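Local coordinates for protein transcription termination factor FttA (Methanosarcina mazei, PDB 2XR1) that probably terminates transcription genome-wide as a zinc-dependent endo- and 5'-3' exonuclease that cuts nascent RNA at the exit channel of RNA polymerase, at residues E176-D181 with T204-I209; V195-F200 with E221-Y226; V25-V30 with L37-E42. All blocks are in the same frame, centred on the assembly; numbering follows the deposited sequence.

Contact 1 of 3, residues E176-D181 with T204-I209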
loop_
_atom_site.group_PDB
_atom_site.type_symbol
_atom_site.label_atom_id
_atom_site.label_comp_id
_atom_site.label_asym_id
_atom_site.label_seq_id
_atom_site.Cartn_x
_atom_site.Cartn_y
_atom_site.Cartn_z
ATOM N N GLU B 176 -22.161 9.652 5.828
ATOM C CA GLU B 176 -22.522 9.462 4.417
ATOM C C GLU B 176 -21.281 9.218 3.534
ATOM O O GLU B 176 -20.171 9.639 3.867
ATOM C CB GLU B 176 -23.390 10.644 3.918
ATOM C CG GLU B 176 -24.846 10.604 4.511
ATOM C CD GLU B 176 -25.717 11.742 4.082
ATOM O OE1 GLU B 176 -25.243 12.522 3.222
ATOM O OE2 GLU B 176 -26.879 11.852 4.590
ATOM N N CYS B 177 -21.481 8.486 2.436
ATOM C CA CYS B 177 -20.423 8.171 1.468
ATOM C C CYS B 177 -20.061 9.465 0.743
ATOM O O CYS B 177 -20.909 10.351 0.605
ATOM C CB CYS B 177 -20.902 7.116 0.464
ATOM S SG CYS B 177 -20.783 5.372 1.011
ATOM N N THR B 178 -18.804 9.583 0.306
ATOM C CA THR B 178 -18.303 10.818 -0.360
ATOM C C THR B 178 -17.430 10.618 -1.618
ATOM O O THR B 178 -17.025 11.602 -2.240
ATOM C CB THR B 178 -17.477 11.697 0.621
ATOM O OG1 THR B 178 -16.510 10.886 1.310
ATOM C CG2 THR B 178 -18.407 12.395 1.613
ATOM N N SER B 179 -17.133 9.375 -1.994
ATOM C CA SER B 179 -16.393 9.149 -3.224
ATOM C C SER B 179 -17.301 8.700 -4.353
ATOM O O SER B 179 -18.220 7.891 -4.164
ATOM C CB SER B 179 -15.278 8.117 -3.026
ATOM O OG SER B 179 -14.397 8.124 -4.144
ATOM N N LYS B 180 -17.005 9.221 -5.536
ATOM C CA LYS B 180 -17.598 8.740 -6.771
ATOM C C LYS B 180 -16.716 7.647 -7.415
ATOM O O LYS B 180 -16.832 7.418 -8.626
ATOM C CB LYS B 180 -17.793 9.927 -7.721
ATOM C CG LYS B 180 -18.706 9.698 -8.958
ATOM C CD LYS B 180 -19.829 8.643 -8.753
ATOM C CE LYS B 180 -20.768 8.617 -9.992
ATOM N NZ LYS B 180 -21.466 7.298 -10.172
ATOM N N ASP B 181 -15.846 6.987 -6.617
ATOM C CA ASP B 181 -14.973 5.901 -7.100
ATOM C C ASP B 181 -15.384 4.642 -6.395
ATOM O O ASP B 181 -15.784 4.663 -5.221
ATOM C CB ASP B 181 -13.474 6.108 -6.756
ATOM C CG ASP B 181 -12.771 7.191 -7.602
ATOM O OD1 ASP B 181 -13.274 7.622 -8.675
ATOM O OD2 ASP B 181 -11.671 7.626 -7.172
ATOM N N THR B 204 -11.407 0.519 0.996
ATOM C CA THR B 204 -12.217 1.018 -0.091
ATOM C C THR B 204 -11.960 2.500 -0.079
ATOM O O THR B 204 -11.175 2.968 0.708
ATOM C CB THR B 204 -13.724 0.703 0.115
ATOM O OG1 THR B 204 -14.328 1.646 1.033
ATOM C CG2 THR B 204 -13.876 -0.694 0.603
ATOM N N PRO B 205 -12.601 3.237 -0.973
ATOM C CA PRO B 205 -12.393 4.676 -0.918
ATOM C C PRO B 205 -12.928 5.327 0.349
ATOM O O PRO B 205 -12.459 6.416 0.725
ATOM C CB PRO B 205 -13.135 5.198 -2.162
ATOM C CG PRO B 205 -13.190 4.046 -3.101
ATOM C CD PRO B 205 -13.145 2.780 -2.264
ATOM N N GLU B 206 -13.900 4.683 1.001
ATOM C CA GLU B 206 -14.539 5.256 2.201
ATOM C C GLU B 206 -14.009 4.600 3.472
ATOM O O GLU B 206 -14.225 5.098 4.555
ATOM C CB GLU B 206 -16.054 5.023 2.192
ATOM C CG GLU B 206 -16.782 5.267 0.859
ATOM C CD GLU B 206 -17.070 6.738 0.556
ATOM O OE1 GLU B 206 -16.901 7.604 1.459
ATOM O OE2 GLU B 206 -17.492 7.029 -0.602
ATOM N N SER B 207 -13.345 3.465 3.370
ATOM C CA SER B 207 -13.190 2.676 4.545
ATOM C C SER B 207 -11.926 1.859 4.580
ATOM O O SER B 207 -11.411 1.424 3.553
ATOM C CB SER B 207 -14.410 1.768 4.679
ATOM O OG SER B 207 -15.546 2.603 4.679
ATOM N N ARG B 208 -11.453 1.669 5.802
ATOM C CA ARG B 208 -10.250 0.928 6.079
ATOM C C ARG B 208 -10.536 0.046 7.260
ATOM O O ARG B 208 -10.995 0.524 8.290
ATOM C CB ARG B 208 -9.115 1.906 6.342
ATOM C CG ARG B 208 -8.625 2.578 5.049
ATOM C CD ARG B 208 -8.201 3.969 5.261
ATOM N NE ARG B 208 -9.308 4.791 5.764
ATOM C CZ ARG B 208 -10.182 5.487 5.016
ATOM N NH1 ARG B 208 -10.109 5.489 3.684
ATOM N NH2 ARG B 208 -11.161 6.184 5.615
ATOM N N ILE B 209 -10.370 -1.249 7.049
ATOM C CA ILE B 209 -10.704 -2.264 8.010
ATOM C C ILE B 209 -9.439 -3.034 8.202
ATOM O O ILE B 209 -8.790 -3.385 7.244
ATOM C CB ILE B 209 -11.857 -3.236 7.501
ATOM C CG1 ILE B 209 -13.107 -2.428 7.121
ATOM C CG2 ILE B 209 -12.296 -4.170 8.555
ATOM C CD1 ILE B 209 -13.582 -1.435 8.199
#

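Contact 2 of 3, residues V195-F200 with E221-Y226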
loop_
_atom_site.group_PDB
_atom_site.type_symbol
_atom_site.label_atom_id
_atom_site.label_comp_id
_atom_site.label_asym_id
_atom_site.label_seq_id
_atom_site.Cartn_x
_atom_site.Cartn_y
_atom_site.Cartn_z
ATOM N N VAL B 195 4.056 -17.936 9.509
ATOM C CA VAL B 195 3.038 -18.085 10.533
ATOM C C VAL B 195 3.390 -17.035 11.528
ATOM O O VAL B 195 4.562 -16.871 11.837
ATOM C CB VAL B 195 3.131 -19.449 11.199
ATOM C CG1 VAL B 195 2.306 -19.458 12.399
ATOM C CG2 VAL B 195 2.664 -20.535 10.206
ATOM N N GLY B 196 2.442 -16.274 12.014
ATOM C CA GLY B 196 2.785 -15.225 12.949
ATOM C C GLY B 196 2.434 -13.848 12.435
ATOM O O GLY B 196 2.491 -13.602 11.249
ATOM N N ARG B 197 2.044 -12.989 13.383
ATOM C CA ARG B 197 1.736 -11.580 13.212
ATOM C C ARG B 197 0.825 -11.256 12.037
ATOM O O ARG B 197 1.049 -10.288 11.332
ATOM C CB ARG B 197 3.000 -10.734 13.195
ATOM C CG ARG B 197 4.031 -11.135 12.153
ATOM C CD ARG B 197 5.071 -10.035 11.900
ATOM N NE ARG B 197 5.858 -10.377 10.740
ATOM C CZ ARG B 197 6.879 -9.680 10.283
ATOM N NH1 ARG B 197 7.251 -8.560 10.887
ATOM N NH2 ARG B 197 7.541 -10.128 9.213
ATOM N N SER B 198 -0.210 -12.075 11.871
ATOM C CA SER B 198 -1.291 -11.821 10.983
ATOM C C SER B 198 -1.828 -10.441 11.234
ATOM O O SER B 198 -2.015 -10.024 12.403
ATOM C CB SER B 198 -2.413 -12.828 11.211
ATOM O OG SER B 198 -2.134 -14.132 10.660
ATOM N N CYS B 199 -2.092 -9.742 10.127
ATOM C CA CYS B 199 -2.591 -8.375 10.155
ATOM C C CYS B 199 -2.809 -7.925 8.696
ATOM O O CYS B 199 -1.868 -7.948 7.907
ATOM C CB CYS B 199 -1.585 -7.458 10.847
ATOM S SG CYS B 199 -2.173 -5.764 11.024
ATOM N N PHE B 200 -4.042 -7.588 8.328
ATOM C CA PHE B 200 -4.388 -7.298 6.948
ATOM C C PHE B 200 -5.225 -6.030 6.894
ATOM O O PHE B 200 -6.007 -5.710 7.800
ATOM C CB PHE B 200 -5.171 -8.477 6.349
ATOM C CG PHE B 200 -4.354 -9.700 6.177
ATOM C CD1 PHE B 200 -3.641 -9.926 4.971
ATOM C CD2 PHE B 200 -4.219 -10.601 7.203
ATOM C CE1 PHE B 200 -2.842 -11.041 4.813
ATOM C CE2 PHE B 200 -3.387 -11.736 7.048
ATOM C CZ PHE B 200 -2.703 -11.957 5.852
ATOM N N GLU B 221 10.561 -12.676 19.153
ATOM C CA GLU B 221 9.240 -12.386 19.750
ATOM C C GLU B 221 8.844 -10.937 19.627
ATOM O O GLU B 221 7.668 -10.635 19.532
ATOM C CB GLU B 221 9.215 -12.725 21.249
ATOM C CG GLU B 221 9.593 -14.166 21.611
ATOM C CD GLU B 221 8.411 -15.126 21.525
ATOM O OE1 GLU B 221 7.520 -14.935 20.635
ATOM O OE2 GLU B 221 8.392 -16.082 22.354
ATOM N N ASN B 222 9.815 -10.036 19.637
ATOM C CA ASN B 222 9.519 -8.608 19.555
ATOM C C ASN B 222 8.862 -8.213 18.213
ATOM O O ASN B 222 8.084 -7.290 18.186
ATOM C CB ASN B 222 10.781 -7.758 19.792
ATOM C CG ASN B 222 11.650 -8.252 20.997
ATOM O OD1 ASN B 222 12.897 -8.124 20.983
ATOM N ND2 ASN B 222 10.989 -8.807 22.024
ATOM N N MET B 223 9.157 -8.930 17.130
ATOM C CA MET B 223 8.685 -8.599 15.757
ATOM C C MET B 223 7.168 -8.389 15.619
ATOM O O MET B 223 6.365 -9.248 15.915
ATOM C CB MET B 223 9.129 -9.688 14.764
ATOM C CG MET B 223 9.764 -9.174 13.467
ATOM S SD MET B 223 10.482 -10.499 12.380
ATOM C CE MET B 223 12.257 -10.298 12.673
ATOM N N THR B 224 6.792 -7.215 15.157
ATOM C CA THR B 224 5.413 -6.850 15.031
ATOM C C THR B 224 5.038 -6.825 13.561
ATOM O O THR B 224 5.888 -6.910 12.700
ATOM C CB THR B 224 5.200 -5.443 15.602
ATOM O OG1 THR B 224 5.848 -4.495 14.755
ATOM C CG2 THR B 224 5.772 -5.325 17.009
ATOM N N PRO B 225 3.752 -6.725 13.263
ATOM C CA PRO B 225 3.391 -6.388 11.897
ATOM C C PRO B 225 3.924 -4.984 11.526
ATOM O O PRO B 225 4.313 -4.215 12.414
ATOM C CB PRO B 225 1.886 -6.383 11.931
ATOM C CG PRO B 225 1.523 -7.187 13.122
ATOM C CD PRO B 225 2.592 -7.028 14.099
ATOM N N TYR B 226 3.968 -4.680 10.230
ATOM C CA TYR B 226 4.415 -3.366 9.784
ATOM C C TYR B 226 3.311 -2.323 10.016
ATOM O O TYR B 226 2.643 -1.883 9.085
ATOM C CB TYR B 226 4.848 -3.391 8.294
ATOM C CG TYR B 226 6.020 -4.287 8.006
ATOM C CD1 TYR B 226 7.289 -3.839 8.147
ATOM C CD2 TYR B 226 5.829 -5.601 7.643
ATOM C CE1 TYR B 226 8.376 -4.693 7.923
ATOM C CE2 TYR B 226 6.872 -6.441 7.425
ATOM C CZ TYR B 226 8.127 -5.996 7.565
ATOM O OH TYR B 226 9.160 -6.830 7.323
#

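Contact 3 of 3, residues V25-V30 with L37-E42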
loop_
_atom_site.group_PDB
_atom_site.type_symbol
_atom_site.label_atom_id
_atom_site.label_comp_id
_atom_site.label_asym_id
_atom_site.label_seq_id
_atom_site.Cartn_x
_atom_site.Cartn_y
_atom_site.Cartn_z
ATOM N N VAL B 25 -47.762 1.750 22.298
ATOM C CA VAL B 25 -46.351 1.517 22.391
ATOM C C VAL B 25 -45.591 2.790 22.064
ATOM O O VAL B 25 -45.781 3.384 20.998
ATOM C CB VAL B 25 -45.953 0.360 21.468
ATOM C CG1 VAL B 25 -44.469 0.095 21.512
ATOM C CG2 VAL B 25 -46.749 -0.887 21.876
ATOM N N THR B 26 -44.724 3.202 22.984
ATOM C CA THR B 26 -43.944 4.417 22.785
ATOM C C THR B 26 -42.463 4.188 22.894
ATOM O O THR B 26 -42.015 3.245 23.532
ATOM C CB THR B 26 -44.314 5.479 23.802
ATOM O OG1 THR B 26 -44.084 4.976 25.126
ATOM C CG2 THR B 26 -45.780 5.910 23.604
ATOM N N ILE B 27 -41.704 5.057 22.245
ATOM C CA ILE B 27 -40.257 5.128 22.438
ATOM C C ILE B 27 -39.914 6.533 22.891
ATOM O O ILE B 27 -40.676 7.465 22.644
ATOM C CB ILE B 27 -39.445 4.799 21.156
ATOM C CG1 ILE B 27 -39.851 5.729 19.997
ATOM C CG2 ILE B 27 -39.581 3.346 20.823
ATOM C CD1 ILE B 27 -39.027 5.590 18.756
ATOM N N THR B 28 -38.779 6.660 23.569
ATOM C CA THR B 28 -38.247 7.955 23.989
ATOM C C THR B 28 -37.212 8.444 22.965
ATOM O O THR B 28 -37.432 9.455 22.306
ATOM C CB THR B 28 -37.642 7.910 25.431
ATOM O OG1 THR B 28 -36.694 6.838 25.546
ATOM C CG2 THR B 28 -38.720 7.708 26.451
ATOM N N ASP B 29 -36.099 7.732 22.832
ATOM C CA ASP B 29 -35.006 8.152 21.947
ATOM C C ASP B 29 -34.616 7.038 20.987
ATOM O O ASP B 29 -34.925 5.843 21.186
ATOM C CB ASP B 29 -33.759 8.611 22.747
ATOM C CG ASP B 29 -33.772 10.123 23.070
ATOM O OD1 ASP B 29 -34.676 10.566 23.814
ATOM O OD2 ASP B 29 -32.866 10.866 22.593
ATOM N N VAL B 30 -33.919 7.483 19.946
ATOM C CA VAL B 30 -33.359 6.647 18.910
ATOM C C VAL B 30 -31.876 7.068 18.717
ATOM O O VAL B 30 -31.569 8.246 18.524
ATOM C CB VAL B 30 -34.242 6.766 17.647
ATOM C CG1 VAL B 30 -33.479 6.539 16.397
ATOM C CG2 VAL B 30 -35.383 5.798 17.735
ATOM N N LEU B 37 -29.070 0.221 15.474
ATOM C CA LEU B 37 -30.001 1.299 15.762
ATOM C C LEU B 37 -30.693 0.875 17.014
ATOM O O LEU B 37 -31.172 -0.252 17.079
ATOM C CB LEU B 37 -31.016 1.420 14.651
ATOM C CG LEU B 37 -32.063 2.503 14.867
ATOM C CD1 LEU B 37 -31.412 3.833 15.216
ATOM C CD2 LEU B 37 -32.957 2.607 13.611
ATOM N N VAL B 38 -30.729 1.739 18.019
ATOM C CA VAL B 38 -31.276 1.375 19.310
ATOM C C VAL B 38 -32.431 2.281 19.668
ATOM O O VAL B 38 -32.267 3.486 19.655
ATOM C CB VAL B 38 -30.229 1.473 20.387
ATOM C CG1 VAL B 38 -30.873 1.423 21.748
ATOM C CG2 VAL B 38 -29.263 0.324 20.248
ATOM N N LEU B 39 -33.586 1.688 19.991
ATOM C CA LEU B 39 -34.779 2.404 20.487
ATOM C C LEU B 39 -34.820 2.347 22.001
ATOM O O LEU B 39 -34.876 1.274 22.575
ATOM C CB LEU B 39 -36.089 1.765 19.975
ATOM C CG LEU B 39 -36.132 1.345 18.515
ATOM C CD1 LEU B 39 -37.532 0.866 18.155
ATOM C CD2 LEU B 39 -35.691 2.500 17.668
ATOM N N TYR B 40 -34.869 3.501 22.638
ATOM C CA TYR B 40 -35.121 3.556 24.061
ATOM C C TYR B 40 -36.618 3.649 24.363
ATOM O O TYR B 40 -37.351 4.297 23.633
ATOM C CB TYR B 40 -34.357 4.731 24.659
ATOM C CG TYR B 40 -32.877 4.416 24.743
ATOM C CD1 TYR B 40 -32.378 3.602 25.764
ATOM C CD2 TYR B 40 -31.986 4.882 23.769
ATOM C CE1 TYR B 40 -31.044 3.288 25.836
ATOM C CE2 TYR B 40 -30.637 4.567 23.820
ATOM C CZ TYR B 40 -30.163 3.768 24.857
ATOM O OH TYR B 40 -28.803 3.454 24.920
ATOM N N THR B 41 -37.066 2.995 25.436
ATOM C CA THR B 41 -38.474 2.956 25.787
ATOM C C THR B 41 -38.649 2.971 27.290
ATOM O O THR B 41 -37.830 2.409 28.009
ATOM C CB THR B 41 -39.100 1.666 25.246
ATOM O OG1 THR B 41 -40.537 1.733 25.283
ATOM C CG2 THR B 41 -38.612 0.451 26.062
ATOM N N GLU B 42 -39.731 3.597 27.762
ATOM C CA GLU B 42 -40.127 3.522 29.179
ATOM C C GLU B 42 -41.107 2.384 29.410
ATOM O O GLU B 42 -41.567 2.177 30.524
ATOM C CB GLU B 42 -40.730 4.840 29.636
ATOM C CG GLU B 42 -39.727 5.976 29.644
ATOM C CD GLU B 42 -40.342 7.309 30.053
ATOM O OE1 GLU B 42 -41.307 7.740 29.395
ATOM O OE2 GLU B 42 -39.858 7.922 31.028
HETATM O O HOH W 1 -41.163 5.184 25.827
#

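Contact 1 of 3, residues E176-D181 with T204-I209
Cys177 lies along the side chain of Glu206, its CB 3.6 Å from Glu206 OE2 and its SG flanking the CG and CD of the same residue. At Thr178 the chain starts to grip that carboxylate: Thr178 N donates to Glu206 OE1 at 3.0 Å, reaching the oxygen on its syn side, 23° out of the carboxylate plane. A weaker branch of the same N-H goes to Glu206 OE2. Thr178 OG1, set between its own backbone N and carbonyl carbon (chi1 48°), adds a weak bond to Glu206 OE1 over 3.3 Å. Ser179 N then takes the other oxygen, lying 2.8 Å from Glu206 OE2 in a fairly straight bond, again syn. A bend at chi2 of Glu206 (-80°) helps carry the carboxylate to these two successive amides. Ser179 CB also sits 3.7 Å from Pro205 CB, while Ser179 OG accepts from Asp181 N in an ST turn that folds the loop onward. The Asp181 carbonyl O meets the ring at another carbon, 3.4 Å from Pro205 CG. On its own side, Glu206 N is held by Thr204 OG1 in a second ST turn, and the proline also touches Trp183. The contact ties the loop after helix 159-173 to the turn between strands 199-203 and 208-211 of the metallo-beta-lactamase sheet. With both carboxylate oxygens engaged by consecutive backbone N-H groups, the negative charge is probably stabilised, and the glutamate is fixed in rotation at an otherwise rather open surface.

Contact 2 of 3, residues V195-F200 with E221-Y226
Arg197 reaches across to Met223, Thr224 and Pro225, and it carries most of this contact. Its CG sits between the backbone N and the carbonyl carbon (chi1 56°), and from there the side chain runs extended to NE, out along the 221-226 loop. At the far end Arg197 NH1 donates to Thr224 O at 2.8 Å; the acceptor lies in the guanidinium plane, at its edge, while the donor is tilted 32° from the carbonyl plane. Over one face of the guanidinium comes Met223 SD, displaced toward the rim, with Met223 CG 3.7 Å from Arg197 NH1. The root of the arginine is packed instead against the proline: Arg197 CB is 3.8 Å from Pro225 CD, and Pro225 CG touches the Arg197 carbonyl O. Further along, Cys199 CB rests 3.8 Å from Pro225 CB. Next to the proline, the Tyr226 ring meets that of Trp183 of the second subunit with the planes roughly perpendicular. The side chain of Arg197 is about 7 Å from that of the zinc ligand Asp249. The positive charge of this buried arginine is probably balanced by Glu194, which forms a salt bridge with Arg197 NE, while the Thr224 carbonyl helps hold the 221-226 loop in the neighbourhood of the zinc site.

Contact 3 of 3, residues V25-V30 with L37-E42
The first KH domain, of the type II class, builds its small sheet round strand 36-41, and this contact is the antiparallel edge where 25-30 runs in beside that strand. Val30 and Leu39 form a non-hydrogen-bonded pair, their side chains lying alongside and pointing the same way, with Val30 CG2 against Leu39 CD2. The other branch, Val30 CG1, is 3.6 Å from Leu37 CD1. Further back, the backbone pairing continues at Tyr40: Tyr40 N donates to Asp29 O at 2.8 Å, and Thr28 N donates to Tyr40 O at 2.8 Å from above the carbonyl plane. Two residues, Thr28 and Asp29, thus stand opposite one, as in a classic beta bulge, and Thr28 has the twisted backbone (psi -65°) that goes with it. Thr28 OG1, which bonds to Asp70, passes 3.3 Å from Tyr40 CB. Ile27 CG2 lies 3.9 Å from Leu39 CB, and helices 7-18 (Ile17) and 52-61 (Leu57) cover this apolar side, in the alpha-beta layering of the KH fold. Beyond the bulge the pairing passes to side chains and water. Thr41 OG1, anti to its own N (chi1 -166°), donates to Thr26 O at 2.7 Å, nearly in line with the C=O bond. A water accepts from Glu42 N and donates to Thr26 OG1, 3.0 Å away, a hydroxyl that is also bonded to Glu43.

Overall arrangement
Contact 3 is the most buried of the three and stands apart in the first KH domain, its centre about 31 Å from that of contact 1 and about 44 Å from that of contact 2. There, strand pairing and aliphatic packing do the work. Contact 2 is partly buried, contact 1 a surface contact. Both reach the same metallo-beta-lactamase sheet, each tying a loop to the end of a neighbouring strand, 208-211 or 199-203, and they alternate along the chain, yet their centres are about 27 Å apart. Each anchors its loop by one charged side chain reaching backbone groups: a glutamate in contact 1, a buried arginine in contact 2. The dimer joins them, since Asp181 packs on Tyr226 of the second subunit.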